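Local coordinates for protein putative transcriptional regulator (Streptomyces coelicolor A3, PDB 2PQQ) that probably binds cyclic AMP through this N-terminal domain and, like its CRP relatives, is thought to regulate transcription by binding DNA, at residues Gly55-Leu59 with Met70-Val74. Residues are numbered along the deposited sequence; the frame is centred on the assembly and turned at random.
Sequences GKVKL and MLAVV
Leu59 and Val74 meet on the buried face of an antiparallel hairpin, where CD1 of Leu59 lies 4.0 Å from CG2 of Val74 and the two side chains cross at a slant. With CG of Leu59 anti to its carbonyl carbon (chi1 -69°), CD1 also touches CB of Ala72, more loosely at 4.4 Å, while Ile80 of strand 79-80 packs against Leu59, Val74 and the neighbouring Val57. The backbone beneath is a worked example of regular pairing giving way to a classic bulge. Val57 and Val74 form a hydrogen-bonded pair, its two bonds nearly straight at 171°; the shorter runs from Val74 N to Val57 O at 2.7 Å. Further along, Leu59 N donates to Ala72 O, but Leu59 O receives two donors: Leu71 N at 2.7 Å and, weakly, Ala72 N at 3.3 Å. Leu71 and Ala72 together face Leu59, the mark of the bulge. On the other face, Lys58 sits in a non-hydrogen-bonded pair with Val73. Its chain runs out extended and bends at the last torsion (chi4 100°), bringing NZ within 3.2 Å of CB of the selenomethionine Met70, a close van der Waals approach; Met70 also packs on Met70 of a third subunit. In this hairpin of the cyclic nucleotide-binding domain, the face of Val57, Leu59, Ala72 and Val74 is thus wholly aliphatic, whereas that of Lys58 and Val73 mixes an aliphatic side chain with a lysine.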
# COMPACT_ATOMS: atom_id res chain seq x y z
N GLY A 55 -1.12 -26.28 16.86
CA GLY A 55 -0.12 -26.66 15.88
C GLY A 55 0.28 -25.47 15.02
O GLY A 55 -0.18 -24.35 15.23
N LYS A 56 1.14 -25.74 14.05
CA LYS A 56 1.65 -24.72 13.14
C LYS A 56 1.47 -25.16 11.69
O LYS A 56 1.76 -26.31 11.34
CB LYS A 56 3.14 -24.50 13.42
CG LYS A 56 3.40 -24.00 14.84
CD LYS A 56 4.89 -23.86 15.16
CE LYS A 56 5.05 -23.22 16.53
NZ LYS A 56 3.90 -22.28 16.81
N VAL A 57 1.00 -24.22 10.87
CA VAL A 57 0.88 -24.38 9.44
C VAL A 57 1.84 -23.40 8.74
O VAL A 57 1.75 -22.18 8.92
CB VAL A 57 -0.56 -24.09 8.95
CG1 VAL A 57 -0.66 -24.22 7.46
CG2 VAL A 57 -1.55 -25.05 9.62
N LYS A 58 2.76 -23.93 7.93
CA LYS A 58 3.63 -23.10 7.11
C LYS A 58 2.94 -22.81 5.77
O LYS A 58 2.52 -23.74 5.09
CB LYS A 58 4.97 -23.80 6.85
CG LYS A 58 5.89 -23.06 5.90
CD LYS A 58 6.91 -24.02 5.32
CE LYS A 58 7.49 -23.47 4.04
NZ LYS A 58 8.82 -22.84 4.20
N LEU A 59 2.82 -21.54 5.41
CA LEU A 59 2.32 -21.16 4.10
C LEU A 59 3.51 -20.92 3.16
O LEU A 59 4.49 -20.29 3.56
CB LEU A 59 1.41 -19.93 4.19
CG LEU A 59 0.05 -20.07 4.88
CD1 LEU A 59 -0.59 -18.72 5.07
CD2 LEU A 59 -0.86 -20.97 4.08
N MSE A 70 9.06 -19.78 1.65
CA MSE A 70 8.32 -19.58 2.89
C MSE A 70 7.59 -18.23 2.88
O MSE A 70 8.15 -17.20 2.56
CB MSE A 70 9.29 -19.68 4.08
CG MSE A 70 8.64 -19.79 5.47
SE MSE A 70 7.91 -18.07 6.01
CE MSE A 70 7.93 -18.21 7.94
N LEU A 71 6.31 -18.26 3.27
CA LEU A 71 5.47 -17.07 3.25
C LEU A 71 5.03 -16.63 4.66
O LEU A 71 5.01 -15.44 4.97
CB LEU A 71 4.25 -17.35 2.38
CG LEU A 71 3.62 -16.21 1.60
CD1 LEU A 71 3.37 -16.74 0.21
CD2 LEU A 71 2.34 -15.75 2.27
N ALA A 72 4.66 -17.61 5.49
CA ALA A 72 4.25 -17.37 6.88
C ALA A 72 4.26 -18.68 7.66
O ALA A 72 4.23 -19.76 7.07
CB ALA A 72 2.85 -16.73 6.93
N VAL A 73 4.31 -18.58 8.99
CA VAL A 73 4.03 -19.72 9.86
C VAL A 73 2.87 -19.33 10.77
O VAL A 73 2.96 -18.38 11.55
CB VAL A 73 5.26 -20.18 10.70
CG1 VAL A 73 4.85 -21.26 11.71
CG2 VAL A 73 6.37 -20.72 9.81
N VAL A 74 1.77 -20.06 10.65
CA VAL A 74 0.53 -19.68 11.31
C VAL A 74 0.26 -20.61 12.47
O VAL A 74 0.22 -21.83 12.30
CB VAL A 74 -0.66 -19.70 10.31
CG1 VAL A 74 -1.97 -19.30 11.01
CG2 VAL A 74 -0.39 -18.81 9.10